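Local coordinates for protein sialyltransferase 0160 (Photobacterium damselae, PDB 4R84) that probably transfers sialic acid from a CMP-activated donor to galactoside acceptors, as a bacterial sialyltransferase of the GT-B structural group, at residues N265-T270 / Y282-L287; H207-L212 / P272-G277; Q379-I384 / L418-D423. All blocks are in the same frame, centred on the assembly; numbering follows the deposited sequence.

Contact 1: N265-T270 / Y282-L287; sequences NYLAGT and YNWHKL
Leu267 meets the six-membered half of the Trp284 indole through its two methyls. Leu267 CD1 comes to 3.8 Å from Trp284 CZ3. Leu267 CD1 is also 4.0 Å from Trp284 CH2. The second branch reaches the same rim atom, with Leu267 CD2 4.1 Å from Trp284 CH2. CD1 approaches the indole at a slant, and the two side chains are set at an angle to one another. In Leu267 CG stands opposite the carbonyl carbon (chi1 -63°), and the extended second torsion (-179°) carries CD1 out toward the tryptophan. Trp284 has a similar first torsion. Its side chain does not start out toward the helix, but the far end of the ring comes nearer. Leu287 completes the contact more loosely: its CD1 is 4.3 Å from Leu267 CD1. No hydrogen bond crosses here. Trp284 NE1 is hydrogen-bonded to Asn280 O, just before the loop segment, which ties down the polar side of the ring while its benzene side packs. Just beyond Leu267 the helix closes in a Schellman motif, with Gly269 at positive phi. The contact joins the last turn of helix 252-267 to the loop that leads into strand 290-294. Helix 213-219 packs alongside: its Pro213 touches both Leu267 and Trp284, and Ile216 touches Trp284. Leu287 also leans back on Val260 and Leu263 of helix 252-267.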
loop_
_atom_site.group_PDB
_atom_site.type_symbol
_atom_site.label_atom_id
_atom_site.label_comp_id
_atom_site.label_asym_id
_atom_site.label_seq_id
_atom_site.Cartn_x
_atom_site.Cartn_y
_atom_site.Cartn_z
ATOM N N ASN A 265 11.049 24.486 -4.550
ATOM C CA ASN A 265 10.761 25.844 -4.099
ATOM C C ASN A 265 9.328 26.000 -3.622
ATOM O O ASN A 265 9.051 26.792 -2.729
ATOM C CB ASN A 265 11.041 26.857 -5.210
ATOM C CG ASN A 265 12.507 26.923 -5.581
ATOM O OD1 ASN A 265 13.374 26.574 -4.788
ATOM N ND2 ASN A 265 12.788 27.370 -6.800
ATOM N N TYR A 266 8.418 25.244 -4.223
ATOM C CA TYR A 266 7.024 25.267 -3.803
ATOM C C TYR A 266 6.904 24.705 -2.391
ATOM O O TYR A 266 6.221 25.272 -1.532
ATOM C CB TYR A 266 6.155 24.466 -4.776
ATOM C CG TYR A 266 4.689 24.491 -4.430
ATOM C CD1 TYR A 266 3.891 25.573 -4.789
ATOM C CD2 TYR A 266 4.093 23.426 -3.763
ATOM C CE1 TYR A 266 2.546 25.603 -4.475
ATOM C CE2 TYR A 266 2.749 23.448 -3.447
ATOM C CZ TYR A 266 1.979 24.541 -3.809
ATOM O OH TYR A 266 0.636 24.564 -3.503
ATOM N N LEU A 267 7.580 23.585 -2.157
ATOM C CA LEU A 267 7.570 22.966 -0.847
ATOM C C LEU A 267 8.235 23.871 0.187
ATOM O O LEU A 267 7.769 23.953 1.324
ATOM C CB LEU A 267 8.252 21.593 -0.875
ATOM C CG LEU A 267 7.600 20.510 -1.746
ATOM C CD1 LEU A 267 8.379 19.184 -1.646
ATOM C CD2 LEU A 267 6.162 20.315 -1.322
ATOM N N ALA A 268 9.304 24.558 -0.221
ATOM C CA ALA A 268 10.064 25.431 0.686
ATOM C C ALA A 268 9.315 26.729 1.006
ATOM O O ALA A 268 9.737 27.502 1.867
ATOM C CB ALA A 268 11.434 25.743 0.100
ATOM N N GLY A 269 8.221 26.967 0.292
ATOM C CA GLY A 269 7.379 28.131 0.509
ATOM C C GLY A 269 8.013 29.440 0.085
ATOM O O GLY A 269 7.767 30.486 0.688
ATOM N N THR A 270 8.830 29.385 -0.958
ATOM C CA THR A 270 9.479 30.583 -1.473
ATOM C C THR A 270 8.944 30.918 -2.857
ATOM O O THR A 270 9.354 31.905 -3.470
ATOM C CB THR A 270 11.007 30.423 -1.538
ATOM O OG1 THR A 270 11.341 29.314 -2.378
ATOM C CG2 THR A 270 11.580 30.197 -0.143
ATOM N N TYR A 282 6.547 12.449 -10.360
ATOM C CA TYR A 282 7.698 11.561 -10.451
ATOM C C TYR A 282 9.025 12.267 -10.183
ATOM O O TYR A 282 10.074 11.838 -10.660
ATOM C CB TYR A 282 7.740 10.871 -11.822
ATOM C CG TYR A 282 6.656 9.835 -11.988
ATOM C CD1 TYR A 282 6.605 8.716 -11.166
ATOM C CD2 TYR A 282 5.690 9.973 -12.973
ATOM C CE1 TYR A 282 5.610 7.767 -11.314
ATOM C CE2 TYR A 282 4.688 9.029 -13.132
ATOM C CZ TYR A 282 4.652 7.931 -12.314
ATOM O OH TYR A 282 3.657 6.999 -12.476
ATOM N N ASN A 283 8.976 13.341 -9.403
ATOM C CA ASN A 283 10.195 14.022 -8.955
ATOM C C ASN A 283 10.454 13.911 -7.454
ATOM O O ASN A 283 11.396 14.517 -6.942
ATOM C CB ASN A 283 10.146 15.500 -9.320
ATOM C CG ASN A 283 10.697 15.776 -10.691
ATOM O OD1 ASN A 283 11.554 15.041 -11.192
ATOM N ND2 ASN A 283 10.208 16.842 -11.315
ATOM N N TRP A 284 9.612 13.177 -6.740
ATOM C CA TRP A 284 9.749 13.134 -5.283
ATOM C C TRP A 284 11.045 12.457 -4.856
ATOM O O TRP A 284 11.623 12.829 -3.833
ATOM C CB TRP A 284 8.540 12.455 -4.653
ATOM C CG TRP A 284 7.338 13.362 -4.750
ATOM C CD1 TRP A 284 6.448 13.442 -5.783
ATOM C CD2 TRP A 284 6.925 14.334 -3.789
ATOM N NE1 TRP A 284 5.507 14.409 -5.519
ATOM C CE2 TRP A 284 5.786 14.977 -4.298
ATOM C CE3 TRP A 284 7.422 14.739 -2.539
ATOM C CZ2 TRP A 284 5.114 15.987 -3.601
ATOM C CZ3 TRP A 284 6.760 15.741 -1.847
ATOM C CH2 TRP A 284 5.616 16.353 -2.379
ATOM N N HIS A 285 11.516 11.498 -5.651
ATOM C CA HIS A 285 12.747 10.775 -5.310
ATOM C C HIS A 285 14.007 11.643 -5.441
ATOM O O HIS A 285 15.075 11.263 -4.966
ATOM C CB HIS A 285 12.880 9.528 -6.182
ATOM C CG HIS A 285 13.134 9.830 -7.623
ATOM N ND1 HIS A 285 12.241 10.536 -8.400
ATOM C CD2 HIS A 285 14.176 9.520 -8.431
ATOM C CE1 HIS A 285 12.727 10.659 -9.624
ATOM N NE2 HIS A 285 13.899 10.049 -9.669
ATOM N N LYS A 286 13.870 12.808 -6.073
ATOM C CA LYS A 286 14.966 13.776 -6.205
ATOM C C LYS A 286 15.120 14.606 -4.943
ATOM O O LYS A 286 16.135 15.275 -4.740
ATOM C CB LYS A 286 14.721 14.711 -7.399
ATOM C CG LYS A 286 14.726 14.071 -8.783
ATOM C CD LYS A 286 16.135 13.757 -9.260
ATOM C CE LYS A 286 16.552 12.339 -8.964
ATOM N NZ LYS A 286 17.942 12.089 -9.445
ATOM N N LEU A 287 14.102 14.584 -4.100
ATOM C CA LEU A 287 14.090 15.440 -2.915
ATOM C C LEU A 287 14.019 14.687 -1.594
ATOM O O LEU A 287 14.466 15.196 -0.554
ATOM C CB LEU A 287 12.917 16.419 -3.003
ATOM C CG LEU A 287 12.939 17.336 -4.229
ATOM C CD1 LEU A 287 11.688 18.205 -4.282
ATOM C CD2 LEU A 287 14.182 18.201 -4.243
#

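Contact 2: H207-L212 / P272-G277; sequences HVFNNL and PDAPKG
Phe209 makes a small apolar contact with Ala274 and Pro275, where the loop after helix 252-267 lies against the short helix 208-211. That helix is the next element after strand 197-204 of the large mixed sheet. The nearest backbone pair is Phe209 and Pro275, whose CA atoms are 9.2 Å apart, so the ring has to span the gap. It does so with CG turned opposite the backbone N (chi1 -170°), which sends the ring out from the helix. Its far end then carries the contact. Phe209 CZ lies 3.4 Å from Ala274 CB, a close fit for two carbons, and Phe209 CE2 is 3.8 Å from the same methyl. On the other side of CZ, Phe209 CE1 comes to 4.3 Å from Pro275 CD, a looser touch. Both partners approach the ring at a slant. Leu263 of helix 252-267 also touches Phe209, and both Leu262 and Leu263 touch Pro275. No hydrogen bond or charge links the two segments. The hold is thus one of van der Waals contact and shape, between the far end of an aromatic ring, one methyl and a proline ring. It is consistent with a modest hydrophobic contribution, since Phe209 and Ala274 are only partly buried.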
loop_
_atom_site.group_PDB
_atom_site.type_symbol
_atom_site.label_atom_id
_atom_site.label_comp_id
_atom_site.label_asym_id
_atom_site.label_seq_id
_atom_site.Cartn_x
_atom_site.Cartn_y
_atom_site.Cartn_z
ATOM N N HIS A 207 -2.015 11.065 -6.844
ATOM C CA HIS A 207 -2.470 12.232 -6.103
ATOM C C HIS A 207 -1.506 12.685 -5.033
ATOM O O HIS A 207 -1.898 13.396 -4.122
ATOM C CB HIS A 207 -3.833 11.935 -5.498
ATOM C CG HIS A 207 -4.866 11.646 -6.541
ATOM N ND1 HIS A 207 -5.175 10.365 -6.942
ATOM C CD2 HIS A 207 -5.604 12.472 -7.315
ATOM C CE1 HIS A 207 -6.089 10.414 -7.894
ATOM N NE2 HIS A 207 -6.367 11.682 -8.139
ATOM N N VAL A 208 -0.239 12.309 -5.176
ATOM C CA VAL A 208 0.768 12.685 -4.195
ATOM C C VAL A 208 0.864 14.206 -4.015
ATOM O O VAL A 208 1.018 14.691 -2.886
ATOM C CB VAL A 208 2.162 12.101 -4.561
ATOM C CG1 VAL A 208 2.590 12.535 -5.956
ATOM C CG2 VAL A 208 3.207 12.514 -3.527
ATOM N N PHE A 209 0.733 14.965 -5.104
ATOM C CA PHE A 209 0.889 16.411 -4.997
ATOM C C PHE A 209 -0.303 17.078 -4.314
ATOM O O PHE A 209 -0.188 18.183 -3.781
ATOM C CB PHE A 209 1.106 17.053 -6.375
ATOM C CG PHE A 209 1.504 18.491 -6.285
ATOM C CD1 PHE A 209 2.773 18.838 -5.858
ATOM C CD2 PHE A 209 0.605 19.500 -6.601
ATOM C CE1 PHE A 209 3.145 20.161 -5.746
ATOM C CE2 PHE A 209 0.973 20.828 -6.496
ATOM C CZ PHE A 209 2.247 21.156 -6.063
ATOM N N ASN A 210 -1.455 16.421 -4.336
ATOM C CA ASN A 210 -2.603 16.959 -3.610
ATOM C C ASN A 210 -2.533 16.622 -2.121
ATOM O O ASN A 210 -3.177 17.281 -1.308
ATOM C CB ASN A 210 -3.911 16.436 -4.200
ATOM C CG ASN A 210 -4.274 17.114 -5.501
ATOM O OD1 ASN A 210 -3.831 18.233 -5.780
ATOM N ND2 ASN A 210 -5.098 16.451 -6.298
ATOM N N ASN A 211 -1.764 15.593 -1.769
ATOM C CA ASN A 211 -1.777 15.109 -0.386
ATOM C C ASN A 211 -0.595 15.506 0.490
ATOM O O ASN A 211 -0.780 15.751 1.684
ATOM C CB ASN A 211 -1.884 13.577 -0.363
ATOM C CG ASN A 211 -3.260 13.075 -0.782
ATOM O OD1 ASN A 211 -4.266 13.785 -0.666
ATOM N ND2 ASN A 211 -3.305 11.837 -1.274
ATOM N N LEU A 212 0.615 15.554 -0.066
ATOM C CA LEU A 212 1.792 15.775 0.788
ATOM C C LEU A 212 2.191 17.247 0.993
ATOM O O LEU A 212 2.556 17.623 2.113
ATOM C CB LEU A 212 2.998 14.996 0.247
ATOM C CG LEU A 212 2.791 13.472 0.156
ATOM C CD1 LEU A 212 4.113 12.751 -0.113
ATOM C CD2 LEU A 212 2.155 12.918 1.429
ATOM N N PRO A 272 5.021 30.418 -5.294
ATOM C CA PRO A 272 3.650 29.920 -5.433
ATOM C C PRO A 272 3.463 29.019 -6.651
ATOM O O PRO A 272 2.408 28.408 -6.800
ATOM C CB PRO A 272 2.823 31.211 -5.589
ATOM C CG PRO A 272 3.820 32.354 -5.570
ATOM C CD PRO A 272 5.157 31.766 -5.856
ATOM N N ASP A 273 4.489 28.937 -7.493
ATOM C CA ASP A 273 4.417 28.174 -8.732
ATOM C C ASP A 273 4.682 26.695 -8.500
ATOM O O ASP A 273 5.712 26.320 -7.944
ATOM C CB ASP A 273 5.414 28.712 -9.761
ATOM C CG ASP A 273 5.163 30.168 -10.116
ATOM O OD1 ASP A 273 3.986 30.561 -10.252
ATOM O OD2 ASP A 273 6.153 30.911 -10.278
ATOM N N ALA A 274 3.751 25.859 -8.938
ATOM C CA ALA A 274 3.862 24.423 -8.732
ATOM C C ALA A 274 4.128 23.717 -10.053
ATOM O O ALA A 274 3.700 24.195 -11.107
ATOM C CB ALA A 274 2.597 23.887 -8.088
ATOM N N PRO A 275 4.836 22.578 -10.006
ATOM C CA PRO A 275 4.999 21.805 -11.239
ATOM C C PRO A 275 3.654 21.293 -11.702
ATOM O O PRO A 275 2.808 20.963 -10.880
ATOM C CB PRO A 275 5.904 20.631 -10.821
ATOM C CG PRO A 275 6.483 21.030 -9.542
ATOM C CD PRO A 275 5.480 21.914 -8.865
ATOM N N LYS A 276 3.444 21.271 -13.010
ATOM C CA LYS A 276 2.220 20.725 -13.555
ATOM C C LYS A 276 2.538 19.350 -14.137
ATOM O O LYS A 276 3.669 19.084 -14.567
ATOM C CB LYS A 276 1.611 21.650 -14.611
ATOM C CG LYS A 276 0.225 21.185 -15.074
ATOM C CD LYS A 276 -0.360 22.055 -16.176
ATOM C CE LYS A 276 -1.758 21.562 -16.569
ATOM N NZ LYS A 276 -2.791 21.779 -15.511
ATOM N N GLY A 277 1.544 18.472 -14.120
ATOM C CA GLY A 277 1.680 17.168 -14.729
ATOM C C GLY A 277 2.684 16.277 -14.032
ATOM O O GLY A 277 2.793 16.307 -12.801
#

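Contact 3: Q379-I384 / L418-D423; sequences QQVNVI and LGSFPD
Helix 373-388 and the end of helix 412-419 come close at Val381 and Ser420, whose CA atoms are 7.1 Å apart. Phe421, the next residue, carries most of the contact. Its ring enters between Val381 and Ile384, which are one helical turn apart. Ile384 CG2 sits over one face of the ring in a CH-pi contact, 3.9 Å from the Phe421 ring centroid and 27° off the ring normal. The methyl is displaced toward the rim, so its nearest ring atom is Phe421 CZ, 3.5 Å from Ile384 CG2. The other branch adds a contact on the same side, with Ile384 CD1 3.7 Å from Phe421 CE1. The two methyls of Val381 divide between the partners. Val381 CG1, opposite the backbone N (chi1 172°), lies 3.8 Å from Phe421 CE1 and meets the ring at a slant. Val381 CG2 points to the serine and is 3.6 Å from Ser420 OG. That hydroxyl is hydrogen-bonded to Ile416 O, four residues back in helix 412-419, so its polar need is met there while it packs beside a methyl. Val381 O lies at the ring edge, in the plane of Phe421. No hydrogen bond crosses between the segments. The ring also touches Asn385 and Ile388, further along helix 373-388, and Ile384 packs on Ile417 and on Phe361 of strand 358-362. The Ile384 side chain is about 11 Å from the bound CMP-3-fluoro-sialic acid, so this side chain does not touch the ligand. Helix 373-388 links strands 358-362 and 401-405, and helix 412-419 links strand 401-405 to strand 425-427. Two neighbouring helices of successive beta-alpha-beta crossovers, packed against a parallel sheet, are characteristic of the Rossmann-like domains of GT-B glycosyltransferases.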
loop_
_atom_site.group_PDB
_atom_site.type_symbol
_atom_site.label_atom_id
_atom_site.label_comp_id
_atom_site.label_asym_id
_atom_site.label_seq_id
_atom_site.Cartn_x
_atom_site.Cartn_y
_atom_site.Cartn_z
ATOM N N GLN A 379 -28.366 -5.732 -19.549
ATOM C CA GLN A 379 -27.237 -5.891 -20.447
ATOM C C GLN A 379 -26.171 -6.779 -19.830
ATOM O O GLN A 379 -25.541 -7.584 -20.520
ATOM C CB GLN A 379 -26.634 -4.544 -20.823
ATOM C CG GLN A 379 -27.586 -3.641 -21.590
ATOM C CD GLN A 379 -28.360 -4.406 -22.655
ATOM O OE1 GLN A 379 -27.793 -4.852 -23.641
ATOM N NE2 GLN A 379 -29.677 -4.512 -22.472
ATOM N N GLN A 380 -25.986 -6.654 -18.516
ATOM C CA GLN A 380 -24.975 -7.451 -17.834
ATOM C C GLN A 380 -25.429 -8.899 -17.745
ATOM O O GLN A 380 -24.620 -9.815 -17.914
ATOM C CB GLN A 380 -24.672 -6.858 -16.467
ATOM C CG GLN A 380 -24.137 -5.420 -16.594
ATOM C CD GLN A 380 -23.756 -4.806 -15.258
ATOM O OE1 GLN A 380 -22.862 -5.292 -14.566
ATOM N NE2 GLN A 380 -24.449 -3.744 -14.885
ATOM N N VAL A 381 -26.726 -9.108 -17.523
ATOM C CA VAL A 381 -27.287 -10.454 -17.578
ATOM C C VAL A 381 -27.056 -11.055 -18.964
ATOM O O VAL A 381 -26.667 -12.221 -19.098
ATOM C CB VAL A 381 -28.792 -10.461 -17.238
ATOM C CG1 VAL A 381 -29.384 -11.838 -17.484
ATOM C CG2 VAL A 381 -28.988 -10.080 -15.773
ATOM N N ASN A 382 -27.246 -10.247 -20.003
ATOM C CA ASN A 382 -26.999 -10.715 -21.368
ATOM C C ASN A 382 -25.539 -11.127 -21.530
ATOM O O ASN A 382 -25.247 -12.145 -22.157
ATOM C CB ASN A 382 -27.350 -9.640 -22.392
ATOM C CG ASN A 382 -28.837 -9.339 -22.442
ATOM O OD1 ASN A 382 -29.654 -10.077 -21.890
ATOM N ND2 ASN A 382 -29.195 -8.250 -23.119
ATOM N N VAL A 383 -24.617 -10.344 -20.965
ATOM C CA VAL A 383 -23.200 -10.704 -21.033
ATOM C C VAL A 383 -22.934 -12.068 -20.379
ATOM O O VAL A 383 -22.221 -12.905 -20.930
ATOM C CB VAL A 383 -22.282 -9.634 -20.372
ATOM C CG1 VAL A 383 -20.833 -10.115 -20.379
ATOM C CG2 VAL A 383 -22.388 -8.319 -21.116
ATOM N N ILE A 384 -23.484 -12.295 -19.192
ATOM C CA ILE A 384 -23.266 -13.573 -18.515
ATOM C C ILE A 384 -23.859 -14.735 -19.318
ATOM O O ILE A 384 -23.243 -15.792 -19.451
ATOM C CB ILE A 384 -23.890 -13.575 -17.118
ATOM C CG1 ILE A 384 -23.304 -12.422 -16.301
ATOM C CG2 ILE A 384 -23.655 -14.936 -16.430
ATOM C CD1 ILE A 384 -24.042 -12.158 -15.004
ATOM N N LEU A 418 -27.937 -10.942 -9.722
ATOM C CA LEU A 418 -27.796 -12.138 -8.903
ATOM C C LEU A 418 -29.047 -13.012 -9.014
ATOM O O LEU A 418 -28.961 -14.239 -9.113
ATOM C CB LEU A 418 -27.519 -11.768 -7.438
ATOM C CG LEU A 418 -27.110 -12.908 -6.502
ATOM C CD1 LEU A 418 -25.813 -13.544 -7.004
ATOM C CD2 LEU A 418 -26.961 -12.397 -5.068
ATOM N N GLY A 419 -30.208 -12.368 -9.002
ATOM C CA GLY A 419 -31.469 -13.079 -9.040
ATOM C C GLY A 419 -31.731 -13.759 -10.372
ATOM O O GLY A 419 -32.635 -14.587 -10.483
ATOM N N SER A 420 -30.944 -13.418 -11.388
ATOM C CA SER A 420 -31.168 -13.972 -12.727
ATOM C C SER A 420 -30.451 -15.298 -12.933
ATOM O O SER A 420 -30.659 -15.983 -13.938
ATOM C CB SER A 420 -30.718 -12.985 -13.804
ATOM O OG SER A 420 -31.428 -11.771 -13.705
ATOM N N PHE A 421 -29.627 -15.662 -11.962
ATOM C CA PHE A 421 -28.856 -16.895 -12.002
ATOM C C PHE A 421 -28.923 -17.562 -10.638
ATOM O O PHE A 421 -28.148 -17.244 -9.744
ATOM C CB PHE A 421 -27.399 -16.612 -12.409
ATOM C CG PHE A 421 -27.277 -15.955 -13.752
ATOM C CD1 PHE A 421 -27.336 -14.582 -13.879
ATOM C CD2 PHE A 421 -27.157 -16.723 -14.901
ATOM C CE1 PHE A 421 -27.268 -13.976 -15.116
ATOM C CE2 PHE A 421 -27.080 -16.119 -16.145
ATOM C CZ PHE A 421 -27.139 -14.744 -16.251
ATOM N N PRO A 422 -29.896 -18.466 -10.471
ATOM C CA PRO A 422 -30.222 -19.107 -9.193
ATOM C C PRO A 422 -29.032 -19.780 -8.500
ATOM O O PRO A 422 -28.984 -19.784 -7.273
ATOM C CB PRO A 422 -31.274 -20.144 -9.589
ATOM C CG PRO A 422 -31.929 -19.552 -10.804
ATOM C CD PRO A 422 -30.806 -18.897 -11.550
ATOM N N ASP A 423 -28.097 -20.352 -9.252
ATOM C CA ASP A 423 -26.995 -21.054 -8.601
ATOM C C ASP A 423 -25.716 -20.222 -8.543
ATOM O O ASP A 423 -24.650 -20.737 -8.206
ATOM C CB ASP A 423 -26.700 -22.353 -9.343
ATOM C CG ASP A 423 -27.783 -23.403 -9.148
ATOM O OD1 ASP A 423 -28.471 -23.397 -8.102
ATOM O OD2 ASP A 423 -27.950 -24.229 -10.068
#

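Contacts 1 and 2 form one cluster, with centres about 9 Å apart. Their segments alternate along the chain. They touch directly: Tyr266 CE2 is 3.5 Å from Phe209 CZ, and Trp284 NE1 is 3.5 Å from Val208 CG1. Both involve helix 252-267 or the loop after it, near strands 197-204, 225-233 and 290-294 of the large mixed sheet. Contact 3 comes later in the chain and belongs to the four-stranded parallel sheet. Its centre is about 51 Å from that of contact 1 and about 44 Å from that of contact 2, with no touch. This is consistent with the two groups lying in separate Rossmann-like domains of the GT-B fold.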